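Local atomic coordinates of peptidase S9 prolyl oligopeptidase catalytic domain-containing protein (Pyrococcus horikoshii, PDB entry 4HXF), a protein that probably cleaves peptides as a serine protease of the prolyl oligopeptidase family, acting as an acylaminoacyl peptidase that assembles into a self-compartmentalizing hexamer. Residues A[10-15]-A[34-39]; A[578-583]-A[590-595]. All coordinates share one frame; numbering follows the deposited sequence. Where two conformers were deposited one is given.

Interaction 1 (A[10-15]-A[34-39]); sequences TFTKFA and ANLESN
Thr12 lies against Ala34 where a short 3-10 turn, residues 10-12, meets the end of strand 26-35, in the four-stranded antiparallel sheet that forms the first blade of the beta-propeller. The two CA atoms are 5.2 Å apart, and no direct hydrogen bond links the segments. The dense part is van der Waals packing: Thr12 CB sits 3.5 Å from the carbonyl oxygen Ala34 O, and the Thr12 methyl CG2 meets Ala34 CB and Leu36 CB more loosely, 4.3 Å from each. With CG2 anti to the carbonyl carbon of Thr12, the methyl is directed at the strand, and OG1 (chi1 71°) turns back to the backbone O of Lys9. The same methyl also lies over one face of the Phe11 ring, near its rim, and Phe11 CE2 reaches Ala34 CB at 4.2 Å. Beyond this patch, Pro586 of helix 586-605 also touches Ala34.

The polar side is looser and is bridged by water. One water donates to Phe14 O and weakly to Thr12 O and accepts from Ala34 N, so it links the turn to the strand; a second lies 2.9 Å from Thr12 O and 2.7 Å from Ala34 O. The solvent side lies past the strand end, where Glu37 and Ser38 are exposed. There Asn35 forms an Asx motif: Ser38 N donates to Asn35 OD1 at 3.0 Å, the N-H nearly straight (171°) but the nitrogen well above the plane of the side-chain carbonyl.

Interaction 2 (A[578-583]-A[590-595]); sequences HGHSIR and MKRYKL. With Y3A (N-[(benzyloxy)carbonyl]glycyl-N-[(2S,3R)-4-chloro-3-hydroxy-1-phenylbutan-2-yl]glycinamide), chain B.
Ser581 CB rests over the centre of one face of the Arg592 guanidinium, 3.4 Å from Arg592 CZ, where the short helix 580-583 meets helix 586-605 of the alpha/beta-hydrolase domain. Arg592 reaches it with an extended chain: CG is anti to the backbone N (chi1 175°) and the chain stays straight through to NE. The flat group is held by salt bridges from NE to Glu488 and from NH1 to Glu399, which would restrain its rotation. At the edge of the group, in its plane, a water accepts from Arg592 NH2 at 2.9 Å and donates to Ser581 O at 2.8 Å, tying the two helices together. This water also lies over the centre of the Tyr593 ring. With an alanine at Arg592, Glu488 and Glu399 would probably lose their positive partner, and the water on Ser581 O its NH2 donor, while the face against Ser581 CB would be gone.

Tyr593, its CG anti to the carbonyl carbon (chi1 -66°), brings OH to 3.4 Å from Ser581 O; Arg589 donates to both oxygens. His580 CE1 approaches Arg592 CD at 4.3 Å, while its ring nitrogens are held by His588 and Asn489. At the start of the same segment, His578 is covalently bound through NE2 to C15 of the inhibitor, 1.8 Å away, and its ND1 pairs with Asp546, consistent with a Ser-His-Asp triad.

Of the central sheet, strand 538-543 touches His580 and strand 568-573 touches Arg592, and Tyr398 of helix 398-405 packs against Tyr593.

Overall arrangement
The centres of interactions 1 and 2 lie 13 Å apart, and the two contacts touch directly, so the N-terminal segment, together with the end of strand 26-35 and the turn after it, meets helix 586-605 of the hydrolase domain here. Phe11 CD1 of interaction 1 comes to 3.5 Å from Tyr593 CE1 of interaction 2, the ring planes inclined at about 60°. Phe11 CZ is 3.9 Å from Met590 N, and Leu36 CD1 is 4.2 Å from Met590 CB. At the far end of interaction 2, His578 holds the inhibitor in the active-site pocket, whereas interaction 1 is near a magnesium ion, about 5 Å from the Thr12 side chain.

Interaction 1 (A[10-15]-A[34-39])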
ATOM      1  N   THR A  10       5.470 -29.315  20.577  1.00 16.05           N
ATOM      2  CA  THR A  10       4.269 -30.071  20.971  1.00 15.52           C
ATOM      3  C   THR A  10       3.163 -29.193  21.659  1.00 15.53           C
ATOM      4  O   THR A  10       1.963 -29.481  21.469  1.00 15.60           O
ATOM      5  CB  THR A  10       4.589 -31.248  21.900  1.00 17.11           C
ATOM      6  OG1 THR A  10       5.751 -31.902  21.391  1.00 15.68           O
ATOM      7  CG2 THR A  10       3.435 -32.207  22.024  1.00 18.70           C
ATOM      8  N   PHE A  11       3.595 -28.128  22.320  1.00 14.13           N
ATOM      9  CA  PHE A  11       2.660 -27.259  23.106  1.00 14.16           C
ATOM     10  C   PHE A  11       1.662 -26.624  22.126  1.00 14.73           C
ATOM     11  O   PHE A  11       0.558 -26.266  22.522  1.00 16.43           O
ATOM     12  CB  PHE A  11       3.394 -26.210  23.891  1.00 14.54           C
ATOM     13  CG  PHE A  11       3.913 -25.123  23.076  1.00 15.98           C
ATOM     14  CD1 PHE A  11       5.158 -25.246  22.440  1.00 15.86           C
ATOM     15  CD2 PHE A  11       3.221 -23.910  22.981  1.00 17.22           C
ATOM     16  CE1 PHE A  11       5.654 -24.239  21.637  1.00 16.22           C
ATOM     17  CE2 PHE A  11       3.739 -22.877  22.186  1.00 17.36           C
ATOM     18  CZ  PHE A  11       4.969 -23.017  21.539  1.00 17.05           C
ATOM     19  N   THR A  12       1.999 -26.561  20.859  1.00 14.88           N
ATOM     20  CA  THR A  12       1.102 -25.965  19.889  1.00 16.33           C
ATOM     21  C   THR A  12      -0.050 -26.844  19.509  1.00 16.09           C
ATOM     22  O   THR A  12      -0.932 -26.393  18.852  1.00 18.12           O
ATOM     23  CB  THR A  12       1.815 -25.480  18.620  1.00 17.09           C
ATOM     24  OG1 THR A  12       2.258 -26.564  17.810  1.00 18.73           O
ATOM     25  CG2 THR A  12       2.997 -24.465  18.975  1.00 18.20           C
ATOM     26  N   LYS A  13       0.030 -28.129  19.811  1.00 16.29           N
ATOM     27  CA  LYS A  13      -0.963 -29.121  19.376  1.00 18.61           C
ATOM     28  C   LYS A  13      -2.099 -29.127  20.416  1.00 18.24           C
ATOM     29  O   LYS A  13      -3.128 -29.776  20.174  1.00 20.81           O
ATOM     30  CB  LYS A  13      -0.301 -30.482  19.231  1.00 20.53           C
ATOM     31  CG  LYS A  13       0.751 -30.427  18.111  1.00 24.52           C
ATOM     32  CD  LYS A  13       1.376 -31.772  17.734  1.00 37.70           C
ATOM     33  N   PHE A  14      -1.948 -28.505  21.587  1.00 14.50           N
ATOM     34  CA  PHE A  14      -3.003 -28.571  22.606  1.00 14.62           C
ATOM     35  C   PHE A  14      -4.052 -27.480  22.460  1.00 16.91           C
ATOM     36  O   PHE A  14      -3.768 -26.335  22.091  1.00 20.82           O
ATOM     37  CB  PHE A  14      -2.465 -28.551  24.051  1.00 15.79           C
ATOM     38  CG  PHE A  14      -1.319 -29.504  24.276  1.00 16.64           C
ATOM     39  CD1 PHE A  14      -0.289 -29.204  25.128  1.00 17.08           C
ATOM     40  CD2 PHE A  14      -1.315 -30.767  23.700  1.00 20.42           C
ATOM     41  CE1 PHE A  14       0.811 -30.088  25.345  1.00 16.17           C
ATOM     42  CE2 PHE A  14      -0.198 -31.638  23.894  1.00 19.16           C
ATOM     43  CZ  PHE A  14       0.851 -31.291  24.739  1.00 18.08           C
ATOM     44  N   ALA A  15      -5.256 -27.791  22.918  1.00 13.82           N
ATOM     45  CA  ALA A  15      -6.328 -26.776  23.042  1.00 14.25           C
ATOM     46  C   ALA A  15      -6.278 -26.241  24.399  1.00 15.58           C
ATOM     47  O   ALA A  15      -6.266 -27.045  25.342  1.00 16.88           O
ATOM     48  CB  ALA A  15      -7.734 -27.429  22.753  1.00 15.47           C
ATOM     49  N   ALA A  34      -2.267 -21.885  19.924  1.00 13.74           N
ATOM     50  CA  ALA A  34      -1.011 -21.254  19.532  1.00 13.95           C
ATOM     51  C   ALA A  34      -0.728 -21.657  18.103  1.00 15.33           C
ATOM     52  O   ALA A  34      -0.397 -22.852  17.811  1.00 17.17           O
ATOM     53  CB  ALA A  34       0.076 -21.762  20.486  1.00 13.52           C
ATOM     54  N   ASN A  35      -0.788 -20.661  17.192  1.00 15.92           N
ATOM     55  CA  ASN A  35      -0.555 -20.909  15.769  1.00 17.40           C
ATOM     56  C   ASN A  35       0.893 -20.551  15.442  1.00 17.83           C
ATOM     57  O   ASN A  35       1.274 -19.370  15.471  1.00 18.62           O
ATOM     58  CB  ASN A  35      -1.511 -20.135  14.950  1.00 18.12           C
ATOM     59  CG  ASN A  35      -1.326 -20.356  13.451  1.00 21.15           C
ATOM     60  OD1 ASN A  35      -0.231 -20.651  12.968  1.00 22.16           O
ATOM     61  ND2 ASN A  35      -2.452 -20.270  12.709  1.00 22.04           N
ATOM     62  N   LEU A  36       1.707 -21.542  15.285  1.00 18.63           N
ATOM     63  CA  LEU A  36       3.160 -21.301  15.079  1.00 20.05           C
ATOM     64  C   LEU A  36       3.483 -20.640  13.775  1.00 24.09           C
ATOM     65  O   LEU A  36       4.329 -19.730  13.711  1.00 22.19           O
ATOM     66  CB  LEU A  36       3.886 -22.642  15.185  1.00 23.27           C
ATOM     67  CG  LEU A  36       5.401 -22.636  15.289  1.00 25.89           C
ATOM     68  CD1 LEU A  36       5.970 -21.714  16.416  1.00 28.00           C
ATOM     69  CD2 LEU A  36       5.800 -24.123  15.504  1.00 26.62           C
ATOM     70  N   GLU A  37       2.709 -20.982  12.739  1.00 21.97           N
ATOM     71  CA  GLU A  37       2.932 -20.430  11.396  1.00 25.21           C
ATOM     72  C   GLU A  37       2.644 -18.951  11.340  1.00 24.97           C
ATOM     73  O   GLU A  37       3.441 -18.212  10.783  1.00 28.38           O
ATOM     74  CB  GLU A  37       2.120 -21.195  10.323  1.00 29.65           C
ATOM     75  CG  GLU A  37       2.562 -22.636  10.148  1.00 37.56           C
ATOM     76  CD  GLU A  37       2.242 -23.540  11.331  1.00 45.52           C
ATOM     77  OE1 GLU A  37       1.156 -23.394  12.020  1.00 37.30           O
ATOM     78  OE2 GLU A  37       3.126 -24.418  11.559  1.00 44.34           O
ATOM     79  N   SER A  38       1.498 -18.488  11.863  1.00 21.83           N
ATOM     80  CA  SER A  38       1.175 -17.090  11.899  1.00 20.48           C
ATOM     81  C   SER A  38       1.836 -16.339  13.025  1.00 20.58           C
ATOM     82  O   SER A  38       1.821 -15.104  13.097  1.00 21.52           O
ATOM     83  CB  SER A  38      -0.344 -16.946  11.976  1.00 22.29           C
ATOM     84  OG  SER A  38      -0.817 -17.383  13.273  1.00 23.20           O
ATOM     85  N   ASN A  39       2.348 -17.114  14.004  1.00 19.17           N
ATOM     86  CA  ASN A  39       2.910 -16.618  15.245  1.00 18.50           C
ATOM     87  C   ASN A  39       1.972 -15.805  16.096  1.00 20.73           C
ATOM     88  O   ASN A  39       2.281 -14.758  16.685  1.00 19.89           O
ATOM     89  CB  ASN A  39       4.283 -15.923  15.007  1.00 18.87           C
ATOM     90  CG  ASN A  39       5.070 -15.802  16.311  1.00 18.72           C
ATOM     91  OD1 ASN A  39       4.915 -16.616  17.201  1.00 19.32           O
ATOM     92  ND2 ASN A  39       5.868 -14.706  16.466  1.00 22.97           N
TER
HETATM   93  O   HOH W   1      -2.205 -24.639  20.631  1.00 16.77           O
HETATM   94  O   HOH W   2      -1.795 -24.820  16.607  1.00 21.74           O

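Interaction 2 (A[578-583]-A[590-595])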
ATOM      1  N   HIS A 578       7.360 -11.329  32.656  1.00 16.46           N
ATOM      2  CA  HIS A 578       7.840 -12.330  33.609  1.00 16.58           C
ATOM      3  C   HIS A 578       7.393 -13.736  33.245  1.00 17.33           C
ATOM      4  O   HIS A 578       8.167 -14.696  33.356  1.00 18.94           O
ATOM      5  CB  HIS A 578       7.329 -11.895  34.984  1.00 16.26           C
ATOM      6  CG  HIS A 578       7.949 -12.606  36.174  1.00 16.33           C
ATOM      7  ND1 HIS A 578       9.333 -12.656  36.428  1.00 21.15           N
ATOM      8  CD2 HIS A 578       7.298 -13.190  37.274  1.00 19.02           C
ATOM      9  CE1 HIS A 578       9.543 -13.316  37.578  1.00 18.45           C
ATOM     10  NE2 HIS A 578       8.275 -13.647  38.113  1.00 19.28           N
ATOM     11  N   GLY A 579       6.173 -13.817  32.742  1.00 17.69           N
ATOM     12  CA  GLY A 579       5.566 -15.103  32.386  1.00 17.82           C
ATOM     13  C   GLY A 579       5.768 -15.546  30.936  1.00 16.58           C
ATOM     14  O   GLY A 579       5.009 -16.391  30.469  1.00 17.57           O
ATOM     15  N   HIS A 580       6.755 -14.994  30.227  1.00 15.41           N
ATOM     16  CA  HIS A 580       6.897 -15.246  28.785  1.00 14.99           C
ATOM     17  C   HIS A 580       7.074 -16.707  28.405  1.00 16.82           C
ATOM     18  O   HIS A 580       6.724 -17.051  27.276  1.00 17.09           O
ATOM     19  CB  HIS A 580       8.048 -14.436  28.231  1.00 16.47           C
ATOM     20  CG  HIS A 580       9.413 -14.922  28.691  1.00 15.80           C
ATOM     21  ND1 HIS A 580      10.301 -15.553  27.842  1.00 16.59           N
ATOM     22  CD2 HIS A 580      10.090 -14.712  29.879  1.00 15.07           C
ATOM     23  CE1 HIS A 580      11.455 -15.815  28.492  1.00 16.64           C
ATOM     24  NE2 HIS A 580      11.318 -15.329  29.776  1.00 15.75           N
ATOM     25  N   SER A 581       7.493 -17.561  29.355  1.00 16.18           N
ATOM     26  CA  SER A 581       7.772 -18.971  29.017  1.00 17.20           C
ATOM     27  C   SER A 581       6.417 -19.600  28.592  1.00 17.45           C
ATOM     28  O   SER A 581       6.376 -20.523  27.766  1.00 16.81           O
ATOM     29  CB  SER A 581       8.410 -19.686  30.198  1.00 17.52           C
ATOM     30  OG  SER A 581       7.507 -19.614  31.316  1.00 16.45           O
ATOM     31  N   ILE A 582       5.351 -19.069  29.199  1.00 18.82           N
ATOM     32  CA  ILE A 582       3.978 -19.555  28.892  1.00 18.24           C
ATOM     33  C   ILE A 582       3.142 -18.553  28.113  1.00 18.83           C
ATOM     34  O   ILE A 582       2.252 -18.940  27.385  1.00 19.90           O
ATOM     35  CB  ILE A 582       3.234 -20.120  30.167  1.00 23.25           C
ATOM     36  CG1 ILE A 582       3.217 -19.132  31.271  1.00 28.61           C
ATOM     37  CG2 ILE A 582       3.894 -21.440  30.692  1.00 24.34           C
ATOM     38  CD1 ILE A 582       2.248 -19.602  32.383  1.00 31.47           C
ATOM     39  N   ARG A 583       3.499 -17.265  28.114  1.00 18.62           N
ATOM     40  CA  ARG A 583       2.664 -16.235  27.433  1.00 20.72           C
ATOM     41  C   ARG A 583       3.282 -15.511  26.273  1.00 18.92           C
ATOM     42  O   ARG A 583       2.614 -14.705  25.638  1.00 18.21           O
ATOM     43  CB  ARG A 583       2.138 -15.219  28.511  1.00 24.66           C
ATOM     44  CG  ARG A 583       1.157 -15.841  29.527  1.00 34.31           C
ATOM     45  CD  ARG A 583       0.435 -14.772  30.335  1.00 49.75           C
ATOM     46  NE  ARG A 583       1.302 -14.216  31.372  1.00 63.74           N
ATOM     47  CZ  ARG A 583       1.605 -14.820  32.541  1.00 78.27           C
ATOM     48  NH1 ARG A 583       1.112 -16.029  32.849  1.00 82.82           N
ATOM     49  NH2 ARG A 583       2.417 -14.218  33.426  1.00 69.77           N
ATOM     50  N   MET A 590       8.588 -21.637  21.438  1.00 13.67           N
ATOM     51  CA  MET A 590       9.214 -22.803  20.776  0.50 14.57           C
ATOM     52  C   MET A 590      10.758 -22.742  20.905  1.00 14.14           C
ATOM     53  O   MET A 590      11.423 -23.724  21.239  1.00 14.28           O
ATOM     54  CB  MET A 590       8.758 -22.805  19.359  0.50 15.71           C
ATOM     55  CG  MET A 590       9.314 -23.940  18.561  0.50 16.24           C
ATOM     56  SD  MET A 590      10.880 -23.576  17.792  0.50 19.27           S
ATOM     57  CE  MET A 590      10.520 -22.085  16.837  0.50 19.61           C
ATOM     58  N   LYS A 591      11.303 -21.538  20.661  1.00 14.32           N
ATOM     59  CA  LYS A 591      12.779 -21.325  20.671  1.00 15.45           C
ATOM     60  C   LYS A 591      13.272 -21.447  22.093  1.00 14.23           C
ATOM     61  O   LYS A 591      14.323 -22.108  22.320  1.00 14.13           O
ATOM     62  CB  LYS A 591      13.216 -19.978  20.106  1.00 14.77           C
ATOM     63  CG  LYS A 591      13.001 -19.924  18.561  1.00 16.50           C
ATOM     64  CD  LYS A 591      13.329 -18.548  18.012  1.00 16.92           C
ATOM     65  CE  LYS A 591      13.183 -18.632  16.517  1.00 18.02           C
ATOM     66  NZ  LYS A 591      13.345 -17.307  15.864  1.00 15.20           N
ATOM     67  N   ARG A 592      12.526 -20.957  23.075  1.00 12.47           N
ATOM     68  CA  ARG A 592      12.914 -21.178  24.463  1.00 13.92           C
ATOM     69  C   ARG A 592      12.910 -22.636  24.820  1.00 14.52           C
ATOM     70  O   ARG A 592      13.861 -23.127  25.460  1.00 14.34           O
ATOM     71  CB  ARG A 592      12.019 -20.391  25.447  1.00 13.56           C
ATOM     72  CG  ARG A 592      12.351 -20.712  26.886  1.00 16.00           C
ATOM     73  CD  ARG A 592      11.485 -20.039  27.893  1.00 16.97           C
ATOM     74  NE  ARG A 592      11.575 -20.753  29.188  1.00 17.45           N
ATOM     75  CZ  ARG A 592      10.960 -21.890  29.498  1.00 19.17           C
ATOM     76  NH1 ARG A 592      11.179 -22.468  30.673  1.00 16.86           N
ATOM     77  NH2 ARG A 592      10.076 -22.447  28.684  1.00 17.59           N
ATOM     78  N   TYR A 593      11.842 -23.363  24.457  1.00 14.29           N
ATOM     79  CA  TYR A 593      11.818 -24.786  24.773  1.00 14.49           C
ATOM     80  C   TYR A 593      12.979 -25.542  24.140  1.00 14.97           C
ATOM     81  O   TYR A 593      13.567 -26.451  24.766  1.00 14.18           O
ATOM     82  CB  TYR A 593      10.482 -25.437  24.407  1.00 13.89           C
ATOM     83  CG  TYR A 593       9.243 -24.985  25.191  1.00 13.71           C
ATOM     84  CD1 TYR A 593       8.087 -24.540  24.516  1.00 14.44           C
ATOM     85  CD2 TYR A 593       9.229 -25.035  26.533  1.00 14.51           C
ATOM     86  CE1 TYR A 593       6.949 -24.233  25.248  1.00 14.55           C
ATOM     87  CE2 TYR A 593       8.124 -24.644  27.297  1.00 15.68           C
ATOM     88  CZ  TYR A 593       6.969 -24.251  26.607  1.00 14.98           C
ATOM     89  OH  TYR A 593       5.843 -23.900  27.326  1.00 16.05           O
ATOM     90  N   LYS A 594      13.368 -25.172  22.911  1.00 15.32           N
ATOM     91  CA  LYS A 594      14.400 -25.911  22.225  1.00 17.18           C
ATOM     92  C   LYS A 594      15.762 -25.587  22.892  1.00 16.47           C
ATOM     93  O   LYS A 594      16.623 -26.473  23.152  1.00 16.61           O
ATOM     94  CB  LYS A 594      14.415 -25.481  20.770  1.00 19.78           C
ATOM     95  CG  LYS A 594      15.531 -26.153  19.990  1.00 20.20           C
ATOM     96  CD  LYS A 594      15.455 -27.679  19.981  1.00 24.13           C
ATOM     97  CE  LYS A 594      16.367 -28.319  18.926  1.00 28.94           C
ATOM     98  NZ  LYS A 594      16.453 -29.820  18.963  1.00 27.87           N
ATOM     99  N   LEU A 595      15.970 -24.306  23.295  1.00 14.17           N
ATOM    100  CA  LEU A 595      17.186 -23.914  24.068  0.50 14.88           C
ATOM    101  C   LEU A 595      17.295 -24.688  25.383  1.00 15.35           C
ATOM    102  O   LEU A 595      18.352 -25.207  25.749  1.00 14.68           O
ATOM    103  CB  LEU A 595      17.240 -22.413  24.396  0.50 14.92           C
ATOM    104  CG  LEU A 595      17.496 -21.396  23.290  0.50 15.45           C
ATOM    105  CD1 LEU A 595      17.259 -19.970  23.794  0.50 15.33           C
ATOM    106  CD2 LEU A 595      18.950 -21.600  22.807  0.50 15.81           C
TER
HETATM  107  N3  Y3A B 701       4.182 -12.826  43.002  1.00 31.19           N
HETATM  108  CA3 Y3A B 701       5.545 -12.864  43.566  1.00 29.62           C
HETATM  109  C3  Y3A B 701       6.480 -12.713  42.362  1.00 23.84           C
HETATM  110  O3  Y3A B 701       6.216 -12.254  41.270  1.00 22.30           O
HETATM  111  C4  Y3A B 701       8.561 -14.723  40.574  1.00 17.83           C
HETATM  112  O4  Y3A B 701       8.638 -15.803  41.431  1.00 19.01           O
HETATM  113  CA4 Y3A B 701       8.759 -13.460  41.394  1.00 14.44           C
HETATM  114  N4  Y3A B 701       7.780 -13.547  42.511  1.00 19.47           N
HETATM  115  CB4 Y3A B 701      10.090 -13.374  42.197  1.00 16.03           C
HETATM  116  CG4 Y3A B 701      10.228 -12.124  43.001  1.00 16.26           C
HETATM  117  CD1 Y3A B 701      10.301 -10.828  42.468  1.00 18.37           C
HETATM  118  CD2 Y3A B 701      10.370 -12.228  44.378  1.00 19.95           C
HETATM  119  CE1 Y3A B 701      10.456  -9.694  43.244  1.00 18.86           C
HETATM  120  CE2 Y3A B 701      10.518 -11.102  45.174  1.00 18.80           C
HETATM  121  CZ4 Y3A B 701      10.532  -9.860  44.620  1.00 18.58           C
HETATM  122  C15 Y3A B 701       7.478 -14.635  39.435  1.00 18.18           C
HETATM  123  O   HOH W   3       8.696 -21.282  26.366  1.00 15.02           O